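Local coordinates for hypothetical protein (Uncultured marine organism, PDB 2OD5) that is of unknown function but probably binds nucleic acid through a winged helix-turn-helix-like domain, at residues A[28-34]-A[79-83]; A[59-64]-A[85-89]. All coordinates share one frame; numbering follows the deposited sequence.

Interaction 1: residues A[28-34]-A[79-83]; sequences PRNTAEI and ICEWA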
loop_
_atom_site.group_PDB
_atom_site.type_symbol
_atom_site.label_atom_id
_atom_site.label_comp_id
_atom_site.label_asym_id
_atom_site.label_seq_id
_atom_site.Cartn_x
_atom_site.Cartn_y
_atom_site.Cartn_z
ATOM N N PRO A 28 8.097 -3.395 -5.038
ATOM C CA PRO A 28 6.700 -3.489 -4.608
ATOM C C PRO A 28 6.496 -4.334 -3.349
ATOM O O PRO A 28 7.266 -5.269 -3.109
ATOM C CB PRO A 28 6.012 -4.151 -5.797
ATOM C CG PRO A 28 6.882 -3.846 -6.978
ATOM C CD PRO A 28 8.279 -3.864 -6.428
ATOM N N ARG A 29 5.468 -4.009 -2.561
ATOM C CA ARG A 29 5.156 -4.768 -1.338
ATOM C C ARG A 29 3.660 -4.941 -1.233
ATOM O O ARG A 29 2.894 -4.171 -1.805
ATOM C CB ARG A 29 5.663 -4.028 -0.073
ATOM C CG ARG A 29 7.152 -3.741 -0.073
ATOM C CD ARG A 29 8.010 -5.003 -0.179
ATOM N NE ARG A 29 8.305 -5.563 1.120
ATOM C CZ ARG A 29 9.332 -5.192 1.887
ATOM N NH1 ARG A 29 10.175 -4.238 1.507
ATOM N NH2 ARG A 29 9.492 -5.766 3.065
ATOM N N ASN A 30 3.225 -5.957 -0.497
ATOM C CA ASN A 30 1.799 -6.198 -0.349
ATOM C C ASN A 30 1.215 -5.434 0.843
ATOM O O ASN A 30 1.953 -4.874 1.678
ATOM C CB ASN A 30 1.469 -7.717 -0.325
ATOM C CG ASN A 30 1.909 -8.398 0.933
ATOM O OD1 ASN A 30 1.685 -7.907 2.044
ATOM N ND2 ASN A 30 2.515 -9.562 0.779
ATOM N N THR A 31 -0.100 -5.327 0.885
ATOM C CA THR A 31 -0.771 -4.477 1.859
ATOM C C THR A 31 -0.431 -4.862 3.305
ATOM O O THR A 31 -0.270 -3.989 4.165
ATOM C CB THR A 31 -2.324 -4.514 1.710
ATOM O OG1 THR A 31 -2.706 -4.155 0.378
ATOM C CG2 THR A 31 -2.989 -3.504 2.675
ATOM N N ALA A 32 -0.302 -6.155 3.547
ATOM C CA ALA A 32 0.050 -6.674 4.872
ATOM C C ALA A 32 1.433 -6.233 5.325
ATOM O O ALA A 32 1.636 -5.858 6.489
ATOM C CB ALA A 32 -0.048 -8.229 4.865
ATOM N N GLU A 33 2.416 -6.354 4.431
ATOM C CA GLU A 33 3.757 -5.880 4.712
ATOM C C GLU A 33 3.775 -4.366 4.973
ATOM O O GLU A 33 4.472 -3.881 5.873
ATOM C CB GLU A 33 4.681 -6.183 3.539
ATOM C CG GLU A 33 4.887 -7.634 3.224
ATOM C CD GLU A 33 5.813 -7.768 2.011
ATOM O OE1 GLU A 33 5.358 -7.491 0.847
ATOM O OE2 GLU A 33 7.006 -8.080 2.236
ATOM N N ILE A 34 3.014 -3.607 4.192
ATOM C CA ILE A 34 2.949 -2.165 4.349
ATOM C C ILE A 34 2.340 -1.810 5.700
ATOM O O ILE A 34 2.898 -1.006 6.453
ATOM C CB ILE A 34 2.159 -1.477 3.197
ATOM C CG1 ILE A 34 2.840 -1.747 1.832
ATOM C CG2 ILE A 34 2.085 0.039 3.421
ATOM C CD1 ILE A 34 1.970 -1.367 0.634
ATOM N N ILE A 79 -5.182 -10.032 -1.368
ATOM C CA ILE A 79 -3.860 -9.510 -1.060
ATOM C C ILE A 79 -3.532 -8.613 -2.252
ATOM O O ILE A 79 -3.602 -9.069 -3.384
ATOM C CB ILE A 79 -2.765 -10.613 -1.018
ATOM C CG1 ILE A 79 -3.216 -11.826 -0.223
ATOM C CG2 ILE A 79 -1.473 -10.026 -0.409
ATOM C CD1 ILE A 79 -3.692 -12.973 -1.084
ATOM N N CYS A 80 -3.175 -7.366 -2.020
ATOM C CA CYS A 80 -2.836 -6.466 -3.135
ATOM C C CYS A 80 -1.374 -6.083 -3.030
ATOM O O CYS A 80 -0.807 -6.027 -1.925
ATOM C CB CYS A 80 -3.716 -5.229 -3.117
ATOM S SG CYS A 80 -5.485 -5.635 -3.362
ATOM N N GLU A 81 -0.767 -5.839 -4.187
ATOM C CA GLU A 81 0.627 -5.479 -4.291
ATOM C C GLU A 81 0.688 -4.051 -4.800
ATOM O O GLU A 81 -0.024 -3.694 -5.756
ATOM C CB GLU A 81 1.333 -6.390 -5.306
ATOM C CG GLU A 81 1.373 -7.853 -4.882
ATOM C CD GLU A 81 1.441 -8.828 -6.032
ATOM O OE1 GLU A 81 1.678 -8.433 -7.187
ATOM O OE2 GLU A 81 1.224 -10.004 -5.776
ATOM N N TRP A 82 1.560 -3.257 -4.184
ATOM C CA TRP A 82 1.661 -1.837 -4.481
ATOM C C TRP A 82 3.095 -1.417 -4.742
ATOM O O TRP A 82 4.023 -1.956 -4.145
ATOM C CB TRP A 82 1.139 -1.063 -3.281
ATOM C CG TRP A 82 -0.206 -1.385 -2.867
ATOM C CD1 TRP A 82 -0.568 -2.366 -1.977
ATOM C CD2 TRP A 82 -1.415 -0.795 -3.323
ATOM N NE1 TRP A 82 -1.925 -2.382 -1.820
ATOM C CE2 TRP A 82 -2.471 -1.439 -2.635
ATOM C CE3 TRP A 82 -1.717 0.244 -4.201
ATOM C CZ2 TRP A 82 -3.784 -1.081 -2.803
ATOM C CZ3 TRP A 82 -3.049 0.595 -4.358
ATOM C CH2 TRP A 82 -4.053 -0.096 -3.678
ATOM N N ALA A 83 3.269 -0.399 -5.584
ATOM C CA ALA A 83 4.574 0.143 -5.946
ATOM C C ALA A 83 4.449 1.645 -6.060
ATOM O O ALA A 83 3.356 2.169 -6.264
ATOM C CB ALA A 83 5.009 -0.436 -7.304
HETATM O O HOH W 1 -4.908 -6.150 0.285
#
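The indole of Trp-82 meets Thr-31 at its edge. OG1 of Thr-31 lies in the ring plane and accepts a hydrogen bond from Trp-82 NE1 at 2.9 Å, with an N-H...O angle of 156°. The hydroxyl sits beside the backbone N of Thr-31 (chi1 -56°), with the methyl CG2 anti to that N, and this turns the oxygen to the indole. CD1 of Ile-34 comes obliquely to the ring, 3.8 Å from Trp-82 CD1. Leu-55 and Ser-56 of helix 48-57 also touch the indole.

The backbones form a short antiparallel ladder. Arg-29 and Trp-82 are a hydrogen-bonded pair: Arg-29 N reaches Trp-82 O at 3.0 Å, and Trp-82 N returns a bond to Arg-29 O at 2.9 Å. Asn-30 and Glu-81 follow as a non-hydrogen-bonded pair. Thr-31 N then donates to Cys-80 O at 3.0 Å, so the pairing runs on into the first turn of helix 31-39. On the face of Asn-30, its CB packs alongside CG2 of Ile-79. At the other end Pro-28 CG rests on the methyl of Ala-83.

Asn-30 caps the helix and forms a capping box with Glu-33. Its OD1 accepts from Glu-33 N at 2.9 Å, and Glu-33 OE1 accepts from Asn-30 N. Glu-33 OE2 makes a salt bridge with Arg-29 NE, which approaches from above the carboxylate plane.

A leucine in place of Trp-82 would probably leave Thr-31 OG1 without its indole donor and open a gap beside Ile-34. The short strand leading into a helix beside the hairpin is consistent with a winged helix. Directional polar bonds fix the register and the helix start, while the indole adds apolar packing on Ile-34.

Interaction 2: residues A[59-64]-A[85-89]; sequences KDIVKV and RNWVA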
loop_
_atom_site.group_PDB
_atom_site.type_symbol
_atom_site.label_atom_id
_atom_site.label_comp_id
_atom_site.label_asym_id
_atom_site.label_seq_id
_atom_site.Cartn_x
_atom_site.Cartn_y
_atom_site.Cartn_z
ATOM N N LYS A 59 -2.168 8.999 -5.488
ATOM C CA LYS A 59 -1.839 8.719 -6.885
ATOM C C LYS A 59 -0.370 8.372 -7.161
ATOM O O LYS A 59 -0.020 7.960 -8.265
ATOM C CB LYS A 59 -2.338 9.878 -7.770
ATOM C CG LYS A 59 -3.878 10.181 -7.606
ATOM C CD LYS A 59 -4.803 8.918 -7.736
ATOM C CE LYS A 59 -6.182 9.041 -6.998
ATOM N NZ LYS A 59 -6.966 7.705 -6.840
ATOM N N ASP A 60 0.493 8.580 -6.180
ATOM C CA ASP A 60 1.909 8.221 -6.297
ATOM C C ASP A 60 2.148 6.762 -6.005
ATOM O O ASP A 60 3.246 6.269 -6.216
ATOM C CB ASP A 60 2.772 9.031 -5.321
ATOM C CG ASP A 60 2.612 10.518 -5.470
ATOM O OD1 ASP A 60 2.130 11.042 -6.526
ATOM O OD2 ASP A 60 3.008 11.207 -4.501
ATOM N N ILE A 61 1.128 6.076 -5.512
ATOM C CA ILE A 61 1.268 4.684 -5.097
ATOM C C ILE A 61 0.246 3.903 -5.879
ATOM O O ILE A 61 -0.962 4.096 -5.657
ATOM C CB ILE A 61 1.038 4.504 -3.600
ATOM C CG1 ILE A 61 2.052 5.254 -2.757
ATOM C CG2 ILE A 61 1.164 2.972 -3.178
ATOM C CD1 ILE A 61 1.579 5.493 -1.317
ATOM N N VAL A 62 0.736 3.038 -6.783
ATOM C CA VAL A 62 -0.100 2.345 -7.766
ATOM C C VAL A 62 -0.248 0.837 -7.493
ATOM O O VAL A 62 0.673 0.196 -7.027
ATOM C CB VAL A 62 0.414 2.514 -9.174
ATOM C CG1 VAL A 62 0.455 4.015 -9.557
ATOM C CG2 VAL A 62 1.772 1.908 -9.350
ATOM N N LYS A 63 -1.421 0.281 -7.780
ATOM C CA LYS A 63 -1.646 -1.151 -7.536
ATOM C C LYS A 63 -1.096 -1.949 -8.710
ATOM O O LYS A 63 -1.495 -1.712 -9.862
ATOM C CB LYS A 63 -3.139 -1.419 -7.417
ATOM C CG LYS A 63 -3.463 -2.772 -6.821
ATOM C CD LYS A 63 -4.915 -3.127 -7.035
ATOM C CE LYS A 63 -5.810 -2.776 -5.894
ATOM N NZ LYS A 63 -5.813 -3.716 -4.771
ATOM N N VAL A 64 -0.164 -2.858 -8.442
ATOM C CA VAL A 64 0.515 -3.594 -9.492
ATOM C C VAL A 64 0.148 -5.076 -9.550
ATOM O O VAL A 64 0.538 -5.769 -10.473
ATOM C CB VAL A 64 2.046 -3.466 -9.386
ATOM C CG1 VAL A 64 2.461 -1.984 -9.606
ATOM C CG2 VAL A 64 2.556 -3.964 -8.080
ATOM N N ARG A 85 4.714 4.978 -8.278
ATOM C CA ARG A 85 4.600 5.235 -9.722
ATOM C C ARG A 85 5.964 5.351 -10.383
ATOM O O ARG A 85 6.174 4.919 -11.540
ATOM C CB ARG A 85 3.756 6.481 -9.963
ATOM C CG ARG A 85 3.381 6.719 -11.380
ATOM C CD ARG A 85 2.515 7.923 -11.534
ATOM N NE ARG A 85 1.217 7.786 -10.882
ATOM C CZ ARG A 85 0.144 7.238 -11.449
ATOM N NH1 ARG A 85 0.188 6.773 -12.699
ATOM N NH2 ARG A 85 -0.985 7.164 -10.775
ATOM N N ASN A 86 6.901 6.009 -9.699
ATOM C CA ASN A 86 8.243 6.150 -10.229
ATOM C C ASN A 86 8.977 4.818 -10.344
ATOM O O ASN A 86 9.718 4.586 -11.324
ATOM C CB ASN A 86 9.056 7.143 -9.403
ATOM C CG ASN A 86 8.731 8.567 -9.725
ATOM O OD1 ASN A 86 8.641 8.961 -10.888
ATOM N ND2 ASN A 86 8.590 9.376 -8.680
ATOM N N TRP A 87 8.766 3.929 -9.390
ATOM C CA TRP A 87 9.359 2.592 -9.480
ATOM C C TRP A 87 8.850 1.891 -10.748
ATOM O O TRP A 87 9.621 1.340 -11.534
ATOM C CB TRP A 87 9.017 1.757 -8.250
ATOM C CG TRP A 87 9.737 0.437 -8.245
ATOM C CD1 TRP A 87 10.938 0.149 -7.641
ATOM C CD2 TRP A 87 9.302 -0.755 -8.879
ATOM N NE1 TRP A 87 11.281 -1.165 -7.886
ATOM C CE2 TRP A 87 10.297 -1.735 -8.656
ATOM C CE3 TRP A 87 8.172 -1.090 -9.648
ATOM C CZ2 TRP A 87 10.198 -3.008 -9.174
ATOM C CZ3 TRP A 87 8.080 -2.360 -10.161
ATOM C CH2 TRP A 87 9.081 -3.308 -9.907
ATOM N N VAL A 88 7.542 1.941 -10.965
ATOM C CA VAL A 88 6.974 1.343 -12.153
ATOM C C VAL A 88 7.500 1.999 -13.421
ATOM O O VAL A 88 7.820 1.309 -14.393
ATOM C CB VAL A 88 5.425 1.383 -12.155
ATOM C CG1 VAL A 88 4.863 0.701 -13.411
ATOM C CG2 VAL A 88 4.878 0.720 -10.898
ATOM N N ALA A 89 7.611 3.321 -13.434
ATOM C CA ALA A 89 8.109 4.013 -14.615
ATOM C C ALA A 89 9.521 3.535 -14.975
ATOM O O ALA A 89 9.884 3.406 -16.154
ATOM C CB ALA A 89 8.092 5.540 -14.386
HETATM O O HOH W 2 6.144 7.747 -7.269
#
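Arg-85 lays its guanidinium over a methyl of Val-62: CG1 stands 3.6 Å from the guanidinium plane and sits off-centre over it. The two side chains cross at about a right angle. This is strand-to-helix packing next to the two-stranded hairpin of a winged-helix-like fold. Strand 61-71 is the first strand of that hairpin, and helix 85-91 follows directly on the second. The short axes of 61-64 and 85-89 pass 8.0 Å apart and make an angle of 56°.

The edge of the same guanidinium does the polar work. NE and NH2 of Arg-85 both donate to one atom, the carbonyl oxygen of Lys-59. NE comes nearly along the C=O axis at 2.9 Å from Lys-59 O, and NH2 is in the carbonyl plane, on a lone pair. Two bonds to one oxygen fix the rotation of the group, edge-on to the segment before the strand. CG is anti to the backbone N (chi1 -170°), and a bend at chi3 (-65°) brings the nitrogens round to that carbonyl. The carbonyl probably eases the positive charge. Asp-60 OD1, 5.5 Å from Arg-85 NE, is not in contact but may add a weaker long-range attraction. The ammonium of Lys-59 is held elsewhere, by the carbonyl of Ser-56.

Further along, CG2 of Val-88 is shared by two strand residues. It meets Val-62 CG2 at 3.7 Å and Val-64 CG1 at 3.9 Å. Val-64 and Val-88 lie alongside one another, pointing opposite ways. Ala-83 of the neighbouring strand and Trp-95 from a loop also touch Val-88, which thus forms an apolar link between helix and sheet.

The start of the helix is tied by its backbone as well. Arg-85 N donates to Asp-60 O at 2.8 Å, and water 2 accepts from Asn-86 N.

Interactions 1 and 2 share one antiparallel sheet, ordered 29-30, 75-84, 61-71. Their centres are about 12 Å apart. Interaction 1 joins the short edge strand and helix 31-39 to the central strand. Interaction 2 joins the other edge strand to helix 85-91, which continues from the central strand. Along the chain the segments alternate: 28-34, 59-64, 79-83, 85-89. The two contacts also touch directly. Val-62 and Val-64 pair with Ala-83 and Glu-81 through the backbone, and Pro-28 packs on Trp-87. Together they tie the hairpin to the helical part and the C-terminal helix, an arrangement consistent with a winged-helix nucleic acid binding domain.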